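PDB 6RTE: cytochrome c, which probably catalyses the last step of heme d1 biosynthesis, oxidising dihydro-heme d1 to heme d1, and carries a heme c domain beside an eight-bladed beta-propeller. Local coordinates for residues A[403-408]-A[412-417]; A[396-401]-A[426-431]; A[362-367]-A[371-376]; A[460-465]-A[470-475]. All blocks are in the same frame, centred on the assembly; numbering follows the deposited sequence.

How the interactions relate
The four interactions lie in three successive blades of the eight-bladed propeller. Interaction 3 is a hairpin in one blade and interaction 1 a hairpin in the next. Interaction 2 joins the end of the fourth strand of the first of these blades, and the loop after it, to the third strand of the second. Interaction 4 is a hairpin of the blade that follows. The centres of interactions 1 and 2 are 9 Å apart, and Ala414 N and Ile430 O, 2.8 Å apart, link them. Met405 CE packs 3.4 Å from Ala373 CB of interaction 3. Trp415 CZ3 lies 3.5 Å from Ala461 CB of interaction 4. Interactions 3 and 4 do not touch. The heme c pocket lies elsewhere.

Interaction 1 of 4, residues A[403-408]-A[412-417]; sequences FFMRSH and PYAWTD
The carboxylate of Asp417 faces the backbone of Phe403 and Phe404 and accepts one of their N-H groups on each oxygen. Phe403 N donates to Asp417 OD1 at 3.0 Å, and Phe404 N donates to Asp417 OD2 at 3.1 Å. Both amides come from the syn side, somewhat out of the carboxylate plane. The Asp417 CG sits between its own backbone N and carbonyl carbon (chi1 60°), which turns the group to these amides. OD1 also accepts from Phe419 N, so three N-H groups fix the carboxylate. OD2 meets the edge of the Phe404 ring, whose plane is 69° from that of the carboxylate. Beside it, Thr416 OG1 donates to Phe404 O at 2.6 Å. Arg406 and Trp415 form an antiparallel hydrogen-bonded pair, with Trp415 N 2.8 Å from Arg406 O. On the face away from Arg406 and Trp415, the extended chain of Met405 brings its CE to 4.1 Å from Ala414 CB. Arg406 turns its guanidinium away, to a salt bridge with Glu453. Strand 405-406 is an edge strand of its blade, and strand 413-417 pairs on its other side with strand 427-431. Met405 packs on strands 362-365 and 381-386 of the preceding blade. Trp415 meets Phe454 of the following blade edge-to-face.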
loop_
_atom_site.group_PDB
_atom_site.type_symbol
_atom_site.label_atom_id
_atom_site.label_comp_id
_atom_site.label_asym_id
_atom_site.label_seq_id
_atom_site.Cartn_x
_atom_site.Cartn_y
_atom_site.Cartn_z
ATOM N N PHE A 403 -0.285 10.870 -7.946
ATOM C CA PHE A 403 -0.192 9.493 -7.482
ATOM C C PHE A 403 -1.529 8.913 -7.028
ATOM O O PHE A 403 -1.752 7.706 -7.169
ATOM C CB PHE A 403 0.822 9.389 -6.338
ATOM C CG PHE A 403 1.277 7.985 -6.062
ATOM C CD1 PHE A 403 2.298 7.415 -6.811
ATOM C CD2 PHE A 403 0.682 7.228 -5.071
ATOM C CE1 PHE A 403 2.716 6.119 -6.570
ATOM C CE2 PHE A 403 1.100 5.932 -4.827
ATOM C CZ PHE A 403 2.119 5.381 -5.578
ATOM N N PHE A 404 -2.420 9.748 -6.485
ATOM C CA PHE A 404 -3.659 9.279 -5.884
ATOM C C PHE A 404 -4.872 9.783 -6.656
ATOM O O PHE A 404 -4.833 10.838 -7.295
ATOM C CB PHE A 404 -3.777 9.731 -4.421
ATOM C CG PHE A 404 -2.706 9.180 -3.532
ATOM C CD1 PHE A 404 -2.731 7.851 -3.141
ATOM C CD2 PHE A 404 -1.673 9.990 -3.083
ATOM C CE1 PHE A 404 -1.745 7.337 -2.320
ATOM C CE2 PHE A 404 -0.680 9.483 -2.264
ATOM C CZ PHE A 404 -0.712 8.158 -1.883
ATOM N N MET A 405 -5.955 9.015 -6.565
ATOM C CA MET A 405 -7.224 9.359 -7.192
ATOM C C MET A 405 -8.341 8.705 -6.397
ATOM O O MET A 405 -8.242 7.526 -6.038
ATOM C CB MET A 405 -7.261 8.899 -8.652
ATOM C CG MET A 405 -8.176 9.727 -9.538
ATOM S SD MET A 405 -7.573 9.771 -11.234
ATOM C CE MET A 405 -8.777 10.859 -11.985
ATOM N N ARG A 406 -9.396 9.465 -6.124
ATOM C CA ARG A 406 -10.506 8.968 -5.331
ATOM C C ARG A 406 -11.754 9.754 -5.688
ATOM O O ARG A 406 -11.681 10.896 -6.157
ATOM C CB ARG A 406 -10.221 9.090 -3.831
ATOM C CG ARG A 406 -11.012 8.122 -2.956
ATOM C CD ARG A 406 -10.501 6.702 -3.111
ATOM N NE ARG A 406 -10.740 5.903 -1.916
ATOM C CZ ARG A 406 -11.853 5.203 -1.678
ATOM N NH1 ARG A 406 -12.854 5.202 -2.552
ATOM N NH2 ARG A 406 -11.964 4.503 -0.555
ATOM N N SER A 407 -12.904 9.131 -5.454
ATOM C CA SER A 407 -14.189 9.801 -5.621
ATOM C C SER A 407 -15.220 9.089 -4.750
ATOM O O SER A 407 -14.879 8.237 -3.926
ATOM C CB SER A 407 -14.604 9.822 -7.096
ATOM O OG SER A 407 -15.753 10.624 -7.270
ATOM N N HIS A 408 -16.489 9.444 -4.942
ATOM C CA HIS A 408 -17.593 8.899 -4.163
ATOM C C HIS A 408 -18.859 9.063 -4.992
ATOM O O HIS A 408 -18.975 10.005 -5.783
ATOM C CB HIS A 408 -17.730 9.614 -2.810
ATOM C CG HIS A 408 -18.586 8.887 -1.815
ATOM N ND1 HIS A 408 -19.957 9.044 -1.750
ATOM C CD2 HIS A 408 -18.264 8.026 -0.823
ATOM C CE1 HIS A 408 -20.440 8.299 -0.774
ATOM N NE2 HIS A 408 -19.432 7.673 -0.193
ATOM N N PRO A 412 -19.539 14.961 -7.170
ATOM C CA PRO A 412 -19.472 15.178 -8.623
ATOM C C PRO A 412 -18.067 15.348 -9.181
ATOM O O PRO A 412 -17.936 15.637 -10.374
ATOM C CB PRO A 412 -20.275 16.475 -8.793
ATOM C CG PRO A 412 -19.999 17.238 -7.548
ATOM C CD PRO A 412 -19.783 16.222 -6.442
ATOM N N TYR A 413 -17.026 15.171 -8.366
ATOM C CA TYR A 413 -15.654 15.372 -8.806
ATOM C C TYR A 413 -14.816 14.130 -8.531
ATOM O O TYR A 413 -15.110 13.346 -7.624
ATOM C CB TYR A 413 -14.988 16.564 -8.098
ATOM C CG TYR A 413 -15.876 17.770 -7.916
ATOM C CD1 TYR A 413 -16.117 18.649 -8.967
ATOM C CD2 TYR A 413 -16.456 18.046 -6.685
ATOM C CE1 TYR A 413 -16.923 19.758 -8.801
ATOM C CE2 TYR A 413 -17.261 19.158 -6.506
ATOM C CZ TYR A 413 -17.494 20.010 -7.568
ATOM O OH TYR A 413 -18.299 21.118 -7.393
ATOM N N ALA A 414 -13.766 13.969 -9.328
ATOM C CA ALA A 414 -12.675 13.051 -9.023
ATOM C C ALA A 414 -11.535 13.856 -8.405
ATOM O O ALA A 414 -11.097 14.859 -8.977
ATOM C CB ALA A 414 -12.195 12.320 -10.276
ATOM N N TRP A 415 -11.058 13.413 -7.248
ATOM C CA TRP A 415 -10.082 14.156 -6.462
ATOM C C TRP A 415 -8.706 13.538 -6.680
ATOM O O TRP A 415 -8.506 12.353 -6.397
ATOM C CB TRP A 415 -10.451 14.128 -4.975
ATOM C CG TRP A 415 -11.843 14.624 -4.645
ATOM C CD1 TRP A 415 -13.013 14.293 -5.276
ATOM C CD2 TRP A 415 -12.204 15.521 -3.584
ATOM N NE1 TRP A 415 -14.072 14.939 -4.683
ATOM C CE2 TRP A 415 -13.604 15.695 -3.640
ATOM C CE3 TRP A 415 -11.483 16.191 -2.596
ATOM C CZ2 TRP A 415 -14.290 16.513 -2.746
ATOM C CZ3 TRP A 415 -12.167 17.008 -1.711
ATOM C CH2 TRP A 415 -13.555 17.163 -1.792
ATOM N N THR A 416 -7.759 14.339 -7.172
ATOM C CA THR A 416 -6.406 13.852 -7.433
ATOM C C THR A 416 -5.410 14.940 -7.028
ATOM O O THR A 416 -5.757 15.904 -6.340
ATOM C CB THR A 416 -6.268 13.415 -8.899
ATOM O OG1 THR A 416 -5.041 12.694 -9.071
ATOM C CG2 THR A 416 -6.288 14.618 -9.835
ATOM N N ASP A 417 -4.155 14.787 -7.449
ATOM C CA ASP A 417 -3.071 15.597 -6.911
ATOM C C ASP A 417 -1.944 15.705 -7.933
ATOM O O ASP A 417 -2.012 15.132 -9.023
ATOM C CB ASP A 417 -2.545 14.981 -5.609
ATOM C CG ASP A 417 -2.015 13.570 -5.814
ATOM O OD1 ASP A 417 -1.000 13.417 -6.528
ATOM O OD2 ASP A 417 -2.620 12.611 -5.279
#

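Interaction 2 of 4, residues A[396-401]-A[426-431]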
loop_
_atom_site.group_PDB
_atom_site.type_symbol
_atom_site.label_atom_id
_atom_site.label_comp_id
_atom_site.label_asym_id
_atom_site.label_seq_id
_atom_site.Cartn_x
_atom_site.Cartn_y
_atom_site.Cartn_z
ATOM N N ILE A 396 -6.500 15.425 -19.496
ATOM C CA ILE A 396 -6.533 16.630 -18.677
ATOM C C ILE A 396 -5.110 16.952 -18.239
ATOM O O ILE A 396 -4.474 16.175 -17.523
ATOM C CB ILE A 396 -7.463 16.452 -17.468
ATOM C CG1 ILE A 396 -8.850 15.984 -17.929
ATOM C CG2 ILE A 396 -7.573 17.754 -16.685
ATOM C CD1 ILE A 396 -9.795 15.627 -16.796
ATOM N N VAL A 397 -4.597 18.098 -18.679
ATOM C CA VAL A 397 -3.248 18.510 -18.309
ATOM C C VAL A 397 -3.276 19.113 -16.910
ATOM O O VAL A 397 -4.204 19.847 -16.549
ATOM C CB VAL A 397 -2.679 19.495 -19.350
ATOM C CG1 VAL A 397 -3.593 20.704 -19.519
ATOM C CG2 VAL A 397 -1.266 19.925 -18.965
ATOM N N THR A 398 -2.265 18.781 -16.105
ATOM C CA THR A 398 -2.145 19.281 -14.743
ATOM C C THR A 398 -0.744 19.849 -14.542
ATOM O O THR A 398 0.091 19.849 -15.451
ATOM C CB THR A 398 -2.422 18.180 -13.705
ATOM O OG1 THR A 398 -1.336 17.240 -13.700
ATOM C CG2 THR A 398 -3.727 17.454 -14.019
ATOM N N ASP A 399 -0.485 20.329 -13.322
ATOM C CA ASP A 399 0.794 20.965 -13.035
ATOM C C ASP A 399 1.937 19.956 -13.039
ATOM O O ASP A 399 3.025 20.248 -13.549
ATOM C CB ASP A 399 0.725 21.694 -11.694
ATOM C CG ASP A 399 -0.083 22.980 -11.769
ATOM O OD1 ASP A 399 -0.787 23.188 -12.781
ATOM O OD2 ASP A 399 -0.004 23.788 -10.819
ATOM N N GLY A 400 1.715 18.769 -12.479
ATOM C CA GLY A 400 2.750 17.768 -12.413
ATOM C C GLY A 400 2.208 16.372 -12.197
ATOM O O GLY A 400 1.007 16.166 -11.992
ATOM N N PRO A 401 3.094 15.380 -12.237
ATOM C CA PRO A 401 2.652 13.996 -12.033
ATOM C C PRO A 401 2.044 13.814 -10.652
ATOM O O PRO A 401 2.541 14.354 -9.661
ATOM C CB PRO A 401 3.941 13.183 -12.195
ATOM C CG PRO A 401 5.040 14.152 -11.888
ATOM C CD PRO A 401 4.556 15.479 -12.386
ATOM N N GLU A 426 -1.533 21.055 -3.868
ATOM C CA GLU A 426 -2.885 21.302 -4.346
ATOM C C GLU A 426 -3.560 19.984 -4.680
ATOM O O GLU A 426 -2.961 19.121 -5.334
ATOM C CB GLU A 426 -2.858 22.211 -5.578
ATOM C CG GLU A 426 -3.956 23.254 -5.614
ATOM C CD GLU A 426 -3.595 24.440 -6.491
ATOM O OE1 GLU A 426 -2.887 25.349 -6.003
ATOM O OE2 GLU A 426 -4.003 24.455 -7.672
ATOM N N ILE A 427 -4.800 19.834 -4.219
ATOM C CA ILE A 427 -5.672 18.726 -4.590
ATOM C C ILE A 427 -6.637 19.237 -5.652
ATOM O O ILE A 427 -7.279 20.278 -5.467
ATOM C CB ILE A 427 -6.433 18.185 -3.369
ATOM C CG1 ILE A 427 -5.454 17.663 -2.312
ATOM C CG2 ILE A 427 -7.420 17.094 -3.783
ATOM C CD1 ILE A 427 -4.532 16.554 -2.796
ATOM N N LEU A 428 -6.736 18.514 -6.761
ATOM C CA LEU A 428 -7.537 18.941 -7.900
ATOM C C LEU A 428 -8.868 18.206 -7.898
ATOM O O LEU A 428 -8.908 16.987 -7.696
ATOM C CB LEU A 428 -6.798 18.673 -9.210
ATOM C CG LEU A 428 -5.364 19.185 -9.257
ATOM C CD1 LEU A 428 -4.682 18.730 -10.540
ATOM C CD2 LEU A 428 -5.346 20.699 -9.130
ATOM N N LEU A 429 -9.945 18.943 -8.131
ATOM C CA LEU A 429 -11.287 18.372 -8.231
ATOM C C LEU A 429 -11.700 18.428 -9.699
ATOM O O LEU A 429 -12.034 19.498 -10.221
ATOM C CB LEU A 429 -12.267 19.119 -7.331
ATOM C CG LEU A 429 -12.273 18.649 -5.869
ATOM C CD1 LEU A 429 -10.892 18.785 -5.238
ATOM C CD2 LEU A 429 -13.320 19.409 -5.059
ATOM N N ILE A 430 -11.664 17.274 -10.358
ATOM C CA ILE A 430 -12.012 17.159 -11.768
ATOM C C ILE A 430 -13.495 16.834 -11.874
ATOM O O ILE A 430 -13.941 15.776 -11.420
ATOM C CB ILE A 430 -11.163 16.084 -12.465
ATOM C CG1 ILE A 430 -9.678 16.455 -12.396
ATOM C CG2 ILE A 430 -11.609 15.901 -13.914
ATOM C CD1 ILE A 430 -8.746 15.389 -12.943
ATOM N N ASP A 431 -14.260 17.743 -12.477
ATOM C CA ASP A 431 -15.685 17.517 -12.674
ATOM C C ASP A 431 -15.905 16.251 -13.495
ATOM O O ASP A 431 -15.344 16.101 -14.585
ATOM C CB ASP A 431 -16.312 18.727 -13.371
ATOM C CG ASP A 431 -17.823 18.636 -13.458
ATOM O OD1 ASP A 431 -18.504 19.085 -12.510
ATOM O OD2 ASP A 431 -18.332 18.110 -14.469
#
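Ile396 has its CG1 anti to the carbonyl carbon (chi1 -53°) and its chain extended at chi2 (173°), which carries CD1 out toward Ile430. Ile430 has CG2 anti to its backbone N, which leaves the CG2 methyl as the branch that meets Ile396. The two side chains meet tip to tip, with Ile396 CD1 3.4 Å from Ile430 CG2. That is tighter than usual for two methyl groups. Ile430 CD1 also lies 4.0 Å from Ile396 CD1. The second pair is Thr398 and Leu428, whose side chains lie at an oblique angle to each other. The methyl of Thr398 is the part that touches, with CG2 3.8 Å from Leu428 CD1. No hydrogen bond joins the two segments. Their backbones stay well apart, with the CA atoms of Ile396 and Ile430 8.8 Å from each other. Ile382 of strand 381-386 packs against Ile396, Thr398 and Ile430. At one end Asp399 and Glu426 are near each other, and Glu426 OE2 is bound by Arg440 NE in a salt bridge, which may offset repulsion between the two carboxylates. Aliphatic side chains and a threonine methyl thus meet between two blades packed face to face, an arrangement typical of a beta-propeller.

Interaction 3 of 4, residues A[362-367]-A[371-376]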
loop_
_atom_site.group_PDB
_atom_site.type_symbol
_atom_site.label_atom_id
_atom_site.label_comp_id
_atom_site.label_asym_id
_atom_site.label_seq_id
_atom_site.Cartn_x
_atom_site.Cartn_y
_atom_site.Cartn_z
ATOM N N ILE A 362 -9.564 5.317 -11.427
ATOM C CA ILE A 362 -10.919 5.096 -10.946
ATOM C C ILE A 362 -11.895 5.168 -12.112
ATOM O O ILE A 362 -11.590 5.698 -13.187
ATOM C CB ILE A 362 -11.322 6.104 -9.846
ATOM C CG1 ILE A 362 -11.319 7.530 -10.388
ATOM C CG2 ILE A 362 -10.370 5.988 -8.666
ATOM C CD1 ILE A 362 -12.028 8.529 -9.483
ATOM N N TYR A 363 -13.082 4.624 -11.867
ATOM C CA TYR A 363 -14.136 4.497 -12.862
ATOM C C TYR A 363 -15.360 5.266 -12.395
ATOM O O TYR A 363 -15.602 5.407 -11.192
ATOM C CB TYR A 363 -14.506 3.017 -13.081
ATOM C CG TYR A 363 -13.344 2.141 -13.469
ATOM C CD1 TYR A 363 -12.393 1.756 -12.530
ATOM C CD2 TYR A 363 -13.196 1.684 -14.775
ATOM C CE1 TYR A 363 -11.321 0.948 -12.881
ATOM C CE2 TYR A 363 -12.133 0.870 -15.134
ATOM C CZ TYR A 363 -11.200 0.505 -14.184
ATOM O OH TYR A 363 -10.138 -0.296 -14.536
ATOM N N TRP A 364 -16.125 5.775 -13.353
ATOM C CA TRP A 364 -17.422 6.365 -13.052
ATOM C C TRP A 364 -18.216 6.450 -14.348
ATOM O O TRP A 364 -17.683 6.242 -15.440
ATOM C CB TRP A 364 -17.279 7.737 -12.377
ATOM C CG TRP A 364 -16.822 8.851 -13.272
ATOM C CD1 TRP A 364 -17.600 9.603 -14.107
ATOM C CD2 TRP A 364 -15.488 9.358 -13.403
ATOM N NE1 TRP A 364 -16.830 10.536 -14.757
ATOM C CE2 TRP A 364 -15.531 10.408 -14.345
ATOM C CE3 TRP A 364 -14.259 9.025 -12.821
ATOM C CZ2 TRP A 364 -14.393 11.127 -14.719
ATOM C CZ3 TRP A 364 -13.127 9.740 -13.197
ATOM C CH2 TRP A 364 -13.205 10.779 -14.135
ATOM N N LYS A 365 -19.506 6.741 -14.212
ATOM C CA LYS A 365 -20.405 6.802 -15.358
ATOM C C LYS A 365 -20.511 8.242 -15.841
ATOM O O LYS A 365 -20.862 9.140 -15.068
ATOM C CB LYS A 365 -21.781 6.245 -14.996
ATOM C CG LYS A 365 -21.732 4.850 -14.385
ATOM C CD LYS A 365 -23.046 4.108 -14.563
ATOM C CE LYS A 365 -23.156 3.499 -15.953
ATOM N NZ LYS A 365 -22.258 2.320 -16.111
ATOM N N ARG A 366 -20.200 8.457 -17.117
ATOM C CA ARG A 366 -20.264 9.771 -17.750
ATOM C C ARG A 366 -21.107 9.632 -19.010
ATOM O O ARG A 366 -20.672 9.010 -19.984
ATOM C CB ARG A 366 -18.866 10.289 -18.081
ATOM C CG ARG A 366 -18.830 11.642 -18.767
ATOM C CD ARG A 366 -17.457 11.898 -19.370
ATOM N NE ARG A 366 -17.278 13.288 -19.782
ATOM C CZ ARG A 366 -17.609 13.770 -20.978
ATOM N NH1 ARG A 366 -18.147 12.979 -21.898
ATOM N NH2 ARG A 366 -17.403 15.052 -21.252
ATOM N N ASP A 367 -22.306 10.216 -18.993
ATOM C CA ASP A 367 -23.264 10.074 -20.091
ATOM C C ASP A 367 -23.692 8.616 -20.253
ATOM O O ASP A 367 -23.785 8.095 -21.366
ATOM C CB ASP A 367 -22.698 10.622 -21.405
ATOM C CG ASP A 367 -22.539 12.131 -21.388
ATOM O OD1 ASP A 367 -23.264 12.797 -20.619
ATOM O OD2 ASP A 367 -21.693 12.650 -22.149
ATOM N N VAL A 371 -16.370 5.225 -17.735
ATOM C CA VAL A 371 -15.148 5.918 -18.123
ATOM C C VAL A 371 -14.102 5.647 -17.048
ATOM O O VAL A 371 -14.432 5.366 -15.892
ATOM C CB VAL A 371 -15.394 7.433 -18.324
ATOM C CG1 VAL A 371 -15.691 8.131 -17.004
ATOM C CG2 VAL A 371 -14.219 8.079 -19.023
ATOM N N PHE A 372 -12.832 5.705 -17.442
ATOM C CA PHE A 372 -11.716 5.406 -16.553
ATOM C C PHE A 372 -10.700 6.536 -16.622
ATOM O O PHE A 372 -10.385 7.035 -17.708
ATOM C CB PHE A 372 -11.052 4.071 -16.930
ATOM C CG PHE A 372 -9.784 3.773 -16.165
ATOM C CD1 PHE A 372 -9.834 3.264 -14.876
ATOM C CD2 PHE A 372 -8.544 3.980 -16.748
ATOM C CE1 PHE A 372 -8.675 2.975 -14.180
ATOM C CE2 PHE A 372 -7.378 3.697 -16.054
ATOM C CZ PHE A 372 -7.447 3.190 -14.769
ATOM N N ALA A 373 -10.197 6.940 -15.458
ATOM C CA ALA A 373 -9.230 8.025 -15.360
ATOM C C ALA A 373 -8.046 7.572 -14.519
ATOM O O ALA A 373 -8.217 6.862 -13.521
ATOM C CB ALA A 373 -9.863 9.275 -14.741
ATOM N N THR A 374 -6.844 7.981 -14.927
ATOM C CA THR A 374 -5.637 7.566 -14.234
ATOM C C THR A 374 -4.647 8.713 -14.094
ATOM O O THR A 374 -4.436 9.475 -15.051
ATOM C CB THR A 374 -4.956 6.396 -14.967
ATOM O OG1 THR A 374 -3.774 6.010 -14.254
ATOM C CG2 THR A 374 -4.584 6.789 -16.394
ATOM N N PRO A 375 -4.021 8.863 -12.915
ATOM C CA PRO A 375 -2.905 9.810 -12.788
ATOM C C PRO A 375 -1.657 9.279 -13.478
ATOM O O PRO A 375 -1.714 8.221 -14.113
ATOM C CB PRO A 375 -2.717 9.932 -11.273
ATOM C CG PRO A 375 -3.164 8.605 -10.742
ATOM C CD PRO A 375 -4.278 8.140 -11.651
ATOM N N ASN A 376 -0.529 9.976 -13.348
ATOM C CA ASN A 376 0.670 9.644 -14.112
ATOM C C ASN A 376 1.920 9.896 -13.279
ATOM O O ASN A 376 2.024 10.916 -12.592
ATOM C CB ASN A 376 0.724 10.460 -15.411
ATOM C CG ASN A 376 1.723 9.906 -16.402
ATOM O OD1 ASN A 376 2.934 10.020 -16.209
ATOM N ND2 ASN A 376 1.220 9.308 -17.475
#
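Segments 362-367 and 371-376 form a beta hairpin, the first two strands of a four-stranded antiparallel propeller blade. Ile362 pairs with Ala373 and Trp364 with Val371, both as hydrogen-bonded pairs. Tyr363 and Phe372 form the non-hydrogen-bonded pair between them. Ile362 N donates to Ala373 O at 2.9 Å, and Ala373 N returns a bond to Ile362 O at the same length. Val371 N donates to Trp364 O at 2.8 Å, and Trp364 N to Val371 O at 3.1 Å. CA-H groups of Phe372 and Tyr363 also approach the carbonyl oxygens of Ile362 and Val371.

The side chains sort onto two faces. Tyr363 and Phe372 share one face, with their rings at an oblique angle. Their separation is modelled too short, so the closeness of that pair is doubtful. The Tyr363 hydroxyl is hydrogen-bonded to Ser318 OG. Ile362, Trp364, Val371 and Ala373 share the other face, which packs on the next blade. There Ile362 touches Met405 and Ala414, and Trp364 also touches Ala414. Trp364 CG lies between the backbone N and the carbonyl carbon (chi1 72°), which swings the indole across the neighbouring strand. Its NE1 donates to Lys432 O of that next blade and so fixes the turn of the ring. Its far end, CZ3, rests 3.6 Å from Ala373 CB. Val371 CG1 sits over the five-membered ring of Trp364 in a CH-pi contact, 3.5 Å from the ring centroid and 13° off the ring normal.

Interaction 4 of 4, residues A[460-465]-A[470-475]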
loop_
_atom_site.group_PDB
_atom_site.type_symbol
_atom_site.label_atom_id
_atom_site.label_comp_id
_atom_site.label_asym_id
_atom_site.label_seq_id
_atom_site.Cartn_x
_atom_site.Cartn_y
_atom_site.Cartn_z
ATOM N N TYR A 460 -17.995 14.395 3.732
ATOM C CA TYR A 460 -16.720 15.017 4.063
ATOM C C TYR A 460 -15.581 14.271 3.389
ATOM O O TYR A 460 -15.649 13.060 3.177
ATOM C CB TYR A 460 -16.480 15.048 5.577
ATOM C CG TYR A 460 -17.520 15.831 6.338
ATOM C CD1 TYR A 460 -17.430 17.210 6.453
ATOM C CD2 TYR A 460 -18.593 15.189 6.942
ATOM C CE1 TYR A 460 -18.383 17.931 7.150
ATOM C CE2 TYR A 460 -19.548 15.900 7.641
ATOM C CZ TYR A 460 -19.436 17.269 7.741
ATOM O OH TYR A 460 -20.383 17.985 8.435
ATOM N N ALA A 461 -14.526 15.018 3.061
ATOM C CA ALA A 461 -13.322 14.475 2.451
ATOM C C ALA A 461 -12.135 14.767 3.358
ATOM O O ALA A 461 -12.020 15.863 3.910
ATOM C CB ALA A 461 -13.088 15.076 1.058
ATOM N N LEU A 462 -11.258 13.780 3.514
ATOM C CA LEU A 462 -10.121 13.873 4.430
ATOM C C LEU A 462 -8.828 13.844 3.621
ATOM O O LEU A 462 -8.502 12.828 2.992
ATOM C CB LEU A 462 -10.158 12.743 5.456
ATOM C CG LEU A 462 -11.181 12.931 6.582
ATOM C CD1 LEU A 462 -12.616 12.831 6.077
ATOM C CD2 LEU A 462 -10.922 11.924 7.688
ATOM N N LEU A 463 -8.098 14.958 3.651
ATOM C CA LEU A 463 -6.863 15.144 2.902
ATOM C C LEU A 463 -5.657 15.074 3.833
ATOM O O LEU A 463 -5.721 15.497 4.989
ATOM C CB LEU A 463 -6.868 16.502 2.183
ATOM C CG LEU A 463 -7.664 16.630 0.881
ATOM C CD1 LEU A 463 -9.131 16.237 1.038
ATOM C CD2 LEU A 463 -7.550 18.064 0.353
ATOM N N SER A 464 -4.542 14.559 3.307
ATOM C CA SER A 464 -3.309 14.402 4.069
ATOM C C SER A 464 -2.265 15.416 3.624
ATOM O O SER A 464 -1.958 15.519 2.429
ATOM C CB SER A 464 -2.752 12.986 3.915
ATOM O OG SER A 464 -3.542 12.034 4.603
ATOM N N VAL A 465 -1.712 16.152 4.584
ATOM C CA VAL A 465 -0.516 16.963 4.369
ATOM C C VAL A 465 0.671 16.127 4.837
ATOM O O VAL A 465 0.854 15.917 6.043
ATOM C CB VAL A 465 -0.593 18.303 5.112
ATOM C CG1 VAL A 465 0.684 19.113 4.885
ATOM C CG2 VAL A 465 -1.808 19.089 4.659
ATOM N N GLY A 470 2.639 18.018 9.576
ATOM C CA GLY A 470 1.536 17.712 8.695
ATOM C C GLY A 470 0.198 17.712 9.413
ATOM O O GLY A 470 0.083 18.088 10.582
ATOM N N ALA A 471 -0.830 17.267 8.691
ATOM C CA ALA A 471 -2.189 17.367 9.204
ATOM C C ALA A 471 -3.138 16.499 8.395
ATOM O O ALA A 471 -2.936 16.271 7.199
ATOM C CB ALA A 471 -2.688 18.818 9.183
ATOM N N LEU A 472 -4.173 16.018 9.084
ATOM C CA LEU A 472 -5.381 15.482 8.469
ATOM C C LEU A 472 -6.392 16.627 8.404
ATOM O O LEU A 472 -6.834 17.124 9.447
ATOM C CB LEU A 472 -5.907 14.311 9.296
ATOM C CG LEU A 472 -7.001 13.398 8.751
ATOM C CD1 LEU A 472 -6.558 12.737 7.475
ATOM C CD2 LEU A 472 -7.363 12.341 9.796
ATOM N N VAL A 473 -6.743 17.060 7.193
ATOM C CA VAL A 473 -7.614 18.215 6.993
ATOM C C VAL A 473 -8.964 17.731 6.491
ATOM O O VAL A 473 -9.047 17.063 5.446
ATOM C CB VAL A 473 -7.004 19.228 6.008
ATOM C CG1 VAL A 473 -7.773 20.553 6.067
ATOM C CG2 VAL A 473 -5.536 19.438 6.311
ATOM N N VAL A 474 -10.021 18.079 7.230
ATOM C CA VAL A 474 -11.385 17.658 6.928
ATOM C C VAL A 474 -12.067 18.769 6.142
ATOM O O VAL A 474 -12.028 19.937 6.545
ATOM C CB VAL A 474 -12.169 17.339 8.213
ATOM C CG1 VAL A 474 -13.569 16.786 7.887
ATOM C CG2 VAL A 474 -11.392 16.353 9.074
ATOM N N TYR A 475 -12.695 18.403 5.025
ATOM C CA TYR A 475 -13.389 19.333 4.153
ATOM C C TYR A 475 -14.835 18.898 3.972
ATOM O O TYR A 475 -15.118 17.704 3.842
ATOM C CB TYR A 475 -12.737 19.403 2.767
ATOM C CG TYR A 475 -11.429 20.148 2.702
ATOM C CD1 TYR A 475 -10.239 19.531 3.061
ATOM C CD2 TYR A 475 -11.378 21.457 2.251
ATOM C CE1 TYR A 475 -9.036 20.206 2.990
ATOM C CE2 TYR A 475 -10.179 22.141 2.176
ATOM C CZ TYR A 475 -9.012 21.507 2.547
ATOM O OH TYR A 475 -7.817 22.179 2.476
#
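Leu463 and Val473 form the central rungs of this antiparallel hairpin. Leu463 N donates to Val473 O at 2.9 Å, and Val473 N donates to Leu463 O at 2.9 Å. Both bonds are nearly straight. Ala461 and Tyr475 make a second hydrogen-bonded pair, again with two bonds. Near the turn, Val465 N donates to Ala471 O at 2.9 Å, but the return bond from Ala471 N to Val465 O is weak at 3.4 Å. CA-H groups add contacts along the ladder, such as Gly470 CA to Val465 O.

The side chains that touch lie on two faces. On one, Leu463 and Tyr475 meet at about a right angle. The CD2 branch of Leu463 comes within 3.7 Å of Tyr475 CE1. Farther along, Val465 CG2 and Val473 CG2 pack at 4.1 Å. On the opposite face, Leu472 has its CG anti to the backbone N (chi1 -168°), and its CD1 reaches to 4.1 Å from Leu462 CB. Tyr460 sits at the open end, where Tyr475 O lies at the edge of its ring.

In the next shell, Ser464 OG is hydrogen-bonded to Ser492 O and to Lys494 NZ; Lys494 NZ also binds Leu462 O. Phe168 meets the Tyr460 ring edge-to-face. Strands 449-454 and 482-488 flank the hairpin and complete its four-stranded blade. Ala461 and Leu463 pack on Val452 of the first of these. Leu462 and Leu472 face strand 150-154 of the adjoining sheet.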